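Local coordinates for bifunctional autolysin (Staphylococcus aureus subsp. aureus Mu50, PDB 6FXO), which hydrolyses peptidoglycan as a glycoside hydrolase family 73 N-acetylglucosaminidase, probably cutting the glycan strands of the staphylococcal cell wall, at residues A[28-33]-A[42-47]; A[193-198]-A[219-224]. All coordinates share one frame; numbering follows the deposited sequence.

Interaction 1. Residues A[28-33]-A[42-47]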
ATOM      1  N   PRO A  28       9.980  17.097   6.566  1.00 48.45           N
ATOM      2  CA  PRO A  28       8.536  16.798   6.367  1.00 56.68           C
ATOM      3  C   PRO A  28       7.628  17.902   5.784  1.00 54.91           C
ATOM      4  O   PRO A  28       7.790  19.061   6.174  1.00 50.32           O
ATOM      5  CB  PRO A  28       8.050  16.448   7.776  1.00 49.39           C
ATOM      6  CG  PRO A  28       9.320  16.198   8.595  1.00 47.60           C
ATOM      7  CD  PRO A  28      10.343  17.089   7.993  1.00 50.06           C
ATOM      8  N   GLN A  29       6.622  17.542   4.926  1.00 46.89           N
ATOM      9  CA  GLN A  29       5.689  18.471   4.326  1.00 58.96           C
ATOM     10  C   GLN A  29       4.247  18.375   4.839  1.00 63.49           C
ATOM     11  O   GLN A  29       3.830  17.343   5.376  1.00 62.49           O
ATOM     12  CB  GLN A  29       5.755  18.361   2.775  1.00 72.18           C
ATOM     13  CG  GLN A  29       7.160  18.388   2.115  1.00 76.50           C
ATOM     14  CD  GLN A  29       7.988  19.630   2.415  1.00 70.75           C
ATOM     15  OE1 GLN A  29       8.103  20.569   1.633  1.00 82.62           O
ATOM     16  NE2 GLN A  29       8.497  19.621   3.637  1.00 44.64           N
ATOM     17  N   VAL A  30       3.498  19.478   4.700  1.00 65.71           N
ATOM     18  CA  VAL A  30       2.118  19.531   5.136  1.00 66.36           C
ATOM     19  C   VAL A  30       1.311  20.301   4.105  1.00 61.31           C
ATOM     20  O   VAL A  30       1.512  21.492   3.893  1.00 69.89           O
ATOM     21  CB  VAL A  30       1.953  20.090   6.577  1.00 70.21           C
ATOM     22  CG1 VAL A  30       2.505  21.506   6.694  1.00 74.67           C
ATOM     23  CG2 VAL A  30       0.492  20.035   7.007  1.00 73.84           C
ATOM     24  N   GLN A  31       0.416  19.571   3.437  1.00 52.27           N
ATOM     25  CA  GLN A  31      -0.489  20.049   2.404  1.00 41.15           C
ATOM     26  C   GLN A  31      -1.641  20.704   3.115  1.00 43.49           C
ATOM     27  O   GLN A  31      -2.695  20.074   3.213  1.00 50.20           O
ATOM     28  CB  GLN A  31      -1.079  18.868   1.615  1.00 44.43           C
ATOM     29  CG  GLN A  31      -0.339  18.385   0.392  1.00 66.68           C
ATOM     30  CD  GLN A  31      -1.229  17.530  -0.488  1.00 95.87           C
ATOM     31  OE1 GLN A  31      -1.760  17.996  -1.501  1.00112.32           O
ATOM     32  NE2 GLN A  31      -1.452  16.261  -0.117  1.00 98.46           N
ATOM     33  N   ARG A  32      -1.461  21.933   3.635  1.00 42.21           N
ATOM     34  CA  ARG A  32      -2.565  22.592   4.300  1.00 50.56           C
ATOM     35  C   ARG A  32      -3.716  22.804   3.337  1.00 61.80           C
ATOM     36  O   ARG A  32      -4.865  22.922   3.736  1.00 66.81           O
ATOM     37  CB  ARG A  32      -2.049  23.910   5.011  1.00 44.37           C
ATOM     38  CG  ARG A  32      -0.515  23.943   5.347  1.00 37.17           C
ATOM     39  CD  ARG A  32      -0.073  24.342   6.796  1.00 42.39           C
ATOM     40  NE  ARG A  32      -0.388  23.284   7.764  1.00 43.84           N
ATOM     41  CZ  ARG A  32      -0.151  23.258   9.039  1.00 46.94           C
ATOM     42  NH1 ARG A  32       0.465  24.288   9.628  1.00 45.65           N
ATOM     43  NH2 ARG A  32      -0.546  22.199   9.762  1.00 35.50           N
ATOM     44  N   VAL A  33      -3.381  22.882   2.050  1.00 71.15           N
ATOM     45  CA  VAL A  33      -4.319  23.060   0.963  1.00 79.24           C
ATOM     46  C   VAL A  33      -3.745  22.074  -0.065  1.00 83.14           C
ATOM     47  O   VAL A  33      -2.532  21.867  -0.080  1.00 80.98           O
ATOM     48  CB  VAL A  33      -4.332  24.530   0.477  1.00 87.90           C
ATOM     49  CG1 VAL A  33      -2.947  24.966   0.017  1.00 93.08           C
ATOM     50  CG2 VAL A  33      -5.364  24.727  -0.628  1.00103.20           C
ATOM     51  N   PHE A  42       6.388  20.817  15.287  1.00 82.47           N
ATOM     52  CA  PHE A  42       6.438  19.682  16.179  1.00 86.05           C
ATOM     53  C   PHE A  42       5.065  19.117  16.430  1.00 84.09           C
ATOM     54  O   PHE A  42       4.905  17.899  16.463  1.00 84.65           O
ATOM     55  CB  PHE A  42       7.097  20.125  17.484  1.00 79.88           C
ATOM     56  CG  PHE A  42       7.337  19.050  18.507  1.00 63.66           C
ATOM     57  CD1 PHE A  42       6.487  18.893  19.580  1.00 60.64           C
ATOM     58  CD2 PHE A  42       8.440  18.220  18.414  1.00 55.47           C
ATOM     59  CE1 PHE A  42       6.730  17.929  20.546  1.00 58.28           C
ATOM     60  CE2 PHE A  42       8.682  17.256  19.381  1.00 52.68           C
ATOM     61  CZ  PHE A  42       7.828  17.118  20.440  1.00 64.46           C
ATOM     62  N   ASN A  43       4.059  19.986  16.583  1.00 82.68           N
ATOM     63  CA  ASN A  43       2.732  19.441  16.824  1.00 96.67           C
ATOM     64  C   ASN A  43       2.126  18.673  15.640  1.00 95.63           C
ATOM     65  O   ASN A  43       1.382  17.715  15.830  1.00 95.71           O
ATOM     66  CB  ASN A  43       1.791  20.545  17.328  1.00105.56           C
ATOM     67  CG  ASN A  43       1.783  20.682  18.838  1.00123.06           C
ATOM     68  OD1 ASN A  43       2.732  21.228  19.412  1.00136.31           O
ATOM     69  ND2 ASN A  43       0.742  20.253  19.563  1.00126.05           N
ATOM     70  N   ASP A  44       2.477  19.096  14.422  1.00 90.53           N
ATOM     71  CA  ASP A  44       2.018  18.514  13.169  1.00 87.80           C
ATOM     72  C   ASP A  44       2.482  17.071  12.973  1.00 91.00           C
ATOM     73  O   ASP A  44       1.761  16.245  12.414  1.00 94.21           O
ATOM     74  CB  ASP A  44       2.536  19.404  12.034  1.00 84.06           C
ATOM     75  CG  ASP A  44       1.588  20.500  11.596  1.00 74.46           C
ATOM     76  OD1 ASP A  44       1.187  21.319  12.455  1.00 67.82           O
ATOM     77  OD2 ASP A  44       1.325  20.603  10.386  1.00 81.19           O
ATOM     78  N   VAL A  45       3.692  16.784  13.450  1.00 86.61           N
ATOM     79  CA  VAL A  45       4.309  15.471  13.362  1.00 75.48           C
ATOM     80  C   VAL A  45       3.905  14.586  14.528  1.00 65.22           C
ATOM     81  O   VAL A  45       3.679  13.403  14.338  1.00 61.34           O
ATOM     82  CB  VAL A  45       5.846  15.656  13.290  1.00 67.54           C
ATOM     83  CG1 VAL A  45       6.555  14.314  13.150  1.00 53.00           C
ATOM     84  CG2 VAL A  45       6.216  16.583  12.138  1.00 69.32           C
ATOM     85  N   LYS A  46       3.827  15.174  15.731  1.00 63.15           N
ATOM     86  CA  LYS A  46       3.458  14.510  16.971  1.00 72.93           C
ATOM     87  C   LYS A  46       2.005  13.992  16.902  1.00 75.86           C
ATOM     88  O   LYS A  46       1.684  12.977  17.513  1.00 79.50           O
ATOM     89  CB  LYS A  46       3.723  15.507  18.137  1.00 76.42           C
ATOM     90  CG  LYS A  46       2.829  15.519  19.385  1.00 98.71           C
ATOM     91  CD  LYS A  46       3.134  16.815  20.213  1.00124.76           C
ATOM     92  CE  LYS A  46       2.405  16.984  21.539  1.00124.96           C
ATOM     93  NZ  LYS A  46       2.659  18.325  22.190  1.00108.16           N
ATOM     94  N   HIS A  47       1.153  14.677  16.122  1.00 68.40           N
ATOM     95  CA  HIS A  47      -0.274  14.319  15.948  1.00 60.74           C
ATOM     96  C   HIS A  47      -0.518  13.274  14.860  1.00 43.28           C
ATOM     97  O   HIS A  47      -1.378  12.424  14.971  1.00 34.68           O
ATOM     98  CB  HIS A  47      -1.104  15.597  15.672  1.00 55.96           C
ATOM     99  CG  HIS A  47      -2.562  15.394  15.407  1.00 60.60           C
ATOM    100  ND1 HIS A  47      -3.096  15.551  14.145  1.00 60.26           N
ATOM    101  CD2 HIS A  47      -3.609  15.235  16.251  1.00 68.15           C
ATOM    102  CE1 HIS A  47      -4.423  15.506  14.231  1.00 58.34           C
ATOM    103  NE2 HIS A  47      -4.759  15.318  15.498  1.00 51.72           N
TER
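V30 and D44 mark the closest backbone approach, with 8.1 Å between their CA atoms. Segment 28-33 is an irregular loop, and segment 42-47 is the start of helix 42-49. The loop bends at Q31, the centre of an inverse gamma turn, which a weak backbone bond from R32 N to V30 O accompanies. D44 is the focus of the contact. Its OD2 forms a salt bridge with R32 NH2 at 2.5 Å. The two side chains come from opposite directions. The guanidinium and carboxylate planes are 62° apart, so the groups do not pair flat in the two-pronged way. NH2 carries the bridge, while NH1 stays 3.9 Å from D44 OD2. The R32 chain bends at chi2 and chi3, which brings its end nearer the helix. V30 crosses D44 at about a right angle. Its CG2 lies anti to the backbone N and comes within 3.5 Å of D44 OD2. The carboxylate therefore meets a methyl group as well as a cation. R32 is exposed and also touches a crystal neighbour, so the lattice may influence its pose. The chemistry implies a single-pronged charge contact at a partly buried edge of the fold, with R32 on its exposed side and V30 CG2 against the same carboxylate oxygen.

Interaction 2. Residues A[193-198]-A[219-224]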
ATOM      1  N   ASN A 193       6.182  -3.442   7.072  1.00 37.12           N
ATOM      2  CA  ASN A 193       4.902  -4.057   6.727  1.00 44.44           C
ATOM      3  C   ASN A 193       3.566  -3.395   6.996  1.00 41.09           C
ATOM      4  O   ASN A 193       2.554  -4.068   6.887  1.00 39.70           O
ATOM      5  CB  ASN A 193       4.822  -5.516   7.161  1.00 38.79           C
ATOM      6  CG  ASN A 193       5.404  -5.878   8.487  1.00 35.25           C
ATOM      7  OD1 ASN A 193       5.090  -5.274   9.512  1.00 33.70           O
ATOM      8  ND2 ASN A 193       6.148  -6.979   8.593  1.00 44.26           N
ATOM      9  N   THR A 194       3.545  -2.147   7.412  1.00 40.06           N
ATOM     10  CA  THR A 194       2.276  -1.490   7.659  1.00 38.99           C
ATOM     11  C   THR A 194       2.528  -0.127   7.155  1.00 36.12           C
ATOM     12  O   THR A 194       3.683   0.298   7.175  1.00 34.47           O
ATOM     13  CB  THR A 194       1.972  -1.341   9.134  1.00 37.14           C
ATOM     14  OG1 THR A 194       3.141  -0.787   9.757  1.00 34.26           O
ATOM     15  CG2 THR A 194       1.542  -2.615   9.762  1.00 37.97           C
ATOM     16  N   LEU A 195       1.484   0.578   6.769  1.00 28.26           N
ATOM     17  CA  LEU A 195       1.735   1.936   6.270  1.00 33.99           C
ATOM     18  C   LEU A 195       2.455   2.866   7.339  1.00 28.72           C
ATOM     19  O   LEU A 195       3.088   3.795   6.960  1.00 26.58           O
ATOM     20  CB  LEU A 195       0.446   2.655   5.746  1.00 32.32           C
ATOM     21  CG  LEU A 195      -0.506   1.848   4.788  1.00 29.51           C
ATOM     22  CD1 LEU A 195      -1.870   2.390   4.787  1.00 18.25           C
ATOM     23  CD2 LEU A 195       0.037   1.746   3.380  1.00 25.65           C
ATOM     24  N   TYR A 196       2.331   2.588   8.609  1.00 24.70           N
ATOM     25  CA  TYR A 196       2.953   3.406   9.574  1.00 34.56           C
ATOM     26  C   TYR A 196       4.504   3.130   9.532  1.00 45.38           C
ATOM     27  O   TYR A 196       5.289   4.071   9.535  1.00 48.15           O
ATOM     28  CB  TYR A 196       2.415   3.079  10.972  1.00 34.58           C
ATOM     29  CG  TYR A 196       2.812   4.055  12.050  1.00 50.11           C
ATOM     30  CD1 TYR A 196       4.021   3.923  12.742  1.00 47.49           C
ATOM     31  CD2 TYR A 196       1.984   5.115  12.392  1.00 51.10           C
ATOM     32  CE1 TYR A 196       4.389   4.835  13.742  1.00 32.57           C
ATOM     33  CE2 TYR A 196       2.337   6.018  13.382  1.00 58.20           C
ATOM     34  CZ  TYR A 196       3.536   5.873  14.053  1.00 42.65           C
ATOM     35  OH  TYR A 196       3.847   6.768  15.028  1.00 52.39           O
ATOM     36  N   LYS A 197       4.921   1.853   9.470  1.00 41.41           N
ATOM     37  CA  LYS A 197       6.320   1.537   9.428  1.00 39.23           C
ATOM     38  C   LYS A 197       6.900   2.119   8.148  1.00 42.46           C
ATOM     39  O   LYS A 197       8.061   2.559   8.157  1.00 49.62           O
ATOM     40  CB  LYS A 197       6.571   0.020   9.518  1.00 32.09           C
ATOM     41  CG  LYS A 197       6.335  -0.597  10.940  1.00 29.04           C
ATOM     42  CD  LYS A 197       6.182  -2.153  10.830  1.00 35.35           C
ATOM     43  CE  LYS A 197       6.234  -3.032  12.100  1.00 48.49           C
ATOM     44  NZ  LYS A 197       5.850  -4.498  11.880  1.00 21.01           N
ATOM     45  N   MET A 198       6.094   2.149   7.066  1.00 34.74           N
ATOM     46  CA  MET A 198       6.640   2.708   5.815  1.00 39.43           C
ATOM     47  C   MET A 198       6.897   4.204   5.888  1.00 32.22           C
ATOM     48  O   MET A 198       7.800   4.675   5.206  1.00 30.04           O
ATOM     49  CB  MET A 198       5.804   2.393   4.564  1.00 37.12           C
ATOM     50  CG  MET A 198       5.464   0.971   4.414  1.00 36.46           C
ATOM     51  SD  MET A 198       4.356   0.720   3.031  1.00 36.07           S
ATOM     52  CE  MET A 198       4.230  -1.018   3.043  1.00 48.10           C
ATOM     53  N   ILE A 219      -3.518   8.982   4.722  1.00 25.63           N
ATOM     54  CA  ILE A 219      -4.256   9.037   3.481  1.00 32.42           C
ATOM     55  C   ILE A 219      -4.399   7.653   2.921  1.00 33.05           C
ATOM     56  O   ILE A 219      -5.513   7.263   2.580  1.00 26.91           O
ATOM     57  CB  ILE A 219      -3.554   9.997   2.499  1.00 34.28           C
ATOM     58  CG1 ILE A 219      -3.841  11.441   2.877  1.00 29.38           C
ATOM     59  CG2 ILE A 219      -3.912   9.718   1.034  1.00 29.78           C
ATOM     60  CD1 ILE A 219      -2.917  12.279   2.053  1.00 30.44           C
ATOM     61  N   ASN A 220      -3.237   6.888   2.878  1.00 28.01           N
ATOM     62  CA  ASN A 220      -3.277   5.573   2.364  1.00 22.81           C
ATOM     63  C   ASN A 220      -4.158   4.661   3.256  1.00 22.78           C
ATOM     64  O   ASN A 220      -4.764   3.718   2.729  1.00 20.82           O
ATOM     65  CB  ASN A 220      -1.868   5.098   2.098  1.00 29.44           C
ATOM     66  CG  ASN A 220      -1.271   5.939   0.954  1.00 40.38           C
ATOM     67  OD1 ASN A 220      -1.650   5.672  -0.183  1.00 30.07           O
ATOM     68  ND2 ASN A 220      -0.356   6.975   1.143  1.00 40.78           N
ATOM     69  N   ALA A 221      -4.263   4.935   4.561  1.00 16.05           N
ATOM     70  CA  ALA A 221      -5.076   4.090   5.318  1.00 20.87           C
ATOM     71  C   ALA A 221      -6.531   4.317   4.872  1.00 27.91           C
ATOM     72  O   ALA A 221      -7.294   3.324   4.817  1.00 28.96           O
ATOM     73  CB  ALA A 221      -4.943   4.257   6.807  1.00 18.71           C
ATOM     74  N   LYS A 222      -6.879   5.599   4.476  1.00 27.50           N
ATOM     75  CA  LYS A 222      -8.246   5.936   4.032  1.00 30.10           C
ATOM     76  C   LYS A 222      -8.628   5.163   2.784  1.00 32.04           C
ATOM     77  O   LYS A 222      -9.714   4.556   2.704  1.00 32.00           O
ATOM     78  CB  LYS A 222      -8.436   7.487   3.766  1.00 35.44           C
ATOM     79  CG  LYS A 222      -8.731   8.369   5.032  1.00 43.56           C
ATOM     80  CD  LYS A 222      -8.404   9.924   4.885  1.00 58.56           C
ATOM     81  CE  LYS A 222      -8.651  10.787   6.146  1.00 69.56           C
ATOM     82  NZ  LYS A 222      -8.334  12.282   6.015  1.00 60.10           N
ATOM     83  N   ILE A 223      -7.739   5.154   1.803  1.00 32.21           N
ATOM     84  CA  ILE A 223      -8.028   4.449   0.585  1.00 28.34           C
ATOM     85  C   ILE A 223      -8.129   2.944   0.775  1.00 29.01           C
ATOM     86  O   ILE A 223      -8.861   2.298   0.019  1.00 36.52           O
ATOM     87  CB  ILE A 223      -6.855   4.752  -0.359  1.00 30.13           C
ATOM     88  CG1 ILE A 223      -6.675   6.244  -0.659  1.00 30.91           C
ATOM     89  CG2 ILE A 223      -6.952   3.974  -1.624  1.00 25.75           C
ATOM     90  CD1 ILE A 223      -5.271   6.330  -1.373  1.00 23.40           C
ATOM     91  N   ILE A 224      -7.411   2.381   1.715  1.00 28.52           N
ATOM     92  CA  ILE A 224      -7.432   0.931   1.945  1.00 32.02           C
ATOM     93  C   ILE A 224      -8.667   0.514   2.610  1.00 31.32           C
ATOM     94  O   ILE A 224      -9.249  -0.495   2.259  1.00 27.84           O
ATOM     95  CB  ILE A 224      -6.195   0.413   2.752  1.00 30.54           C
ATOM     96  CG1 ILE A 224      -4.918   0.387   1.928  1.00 27.54           C
ATOM     97  CG2 ILE A 224      -6.475  -0.966   3.393  1.00 28.64           C
ATOM     98  CD1 ILE A 224      -3.760   0.331   2.874  1.00 38.07           C
TER
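L195 and A221 are the nearest backbone pair, with CA atoms 7.2 Å apart. L195 is in the first turn of helix 195-200. Segment 219-224 is a middle part of the longer helix 216-231. L195 is the one residue of its segment that touches the other segment. Its CG is anti to the carbonyl carbon (chi1 -47°), and the branch extends toward helix 216-231. There CD1 does most of the touching. It meets I224 CD1 at 3.4 Å, the two side chains reaching toward each other tip to tip. The same methyl lies 3.5 Å from A221 N, so it also rests against the helix backbone. A221 adds its CB, 4.1 Å from L195 CD1. N220 crosses L195 at about a right angle and offers its CB, 3.8 Å from L195 CD1. Its amide leads away, and ND2 bonds to W216 O one turn earlier. The leucine side chain also touches A217, which extends the apolar seat. The start of the shorter helix is fixed separately. T194 is its N-cap, and OG1 accepts from K197 N at 3.2 Å in a nearly straight bond (165°). K197 NZ bonds to N193 OD1 and forms a salt bridge with D239 of strand 237-242. The arrangement is buried helix-to-helix packing with a capped N-terminus. Both segments belong to the family 73 glucosaminidase region, consistent with the core of a largely helical, lysozyme-related hydrolase domain.

How the interactions relate
Interaction 2 lies near the centre of the chain, about 6 Å from it. Interaction 1 lies towards the periphery, about 21 Å out. Their centres are about 17 Å apart, and their nearest atoms, about 5 Å apart, do not touch. Both segments of interaction 1 precede those of interaction 2 in the chain. Their segments lie on different elements, but helix 195-200, which carries L195 of interaction 2, is also touched from interaction 1: P28 meets R199 and V45 meets W200. The buried areas are similar, yet the chemistry differs. The peripheral loop-to-helix contact depends on charge. The central helix-to-helix contact is largely apolar, and its polar bonds lie within or beyond the segments.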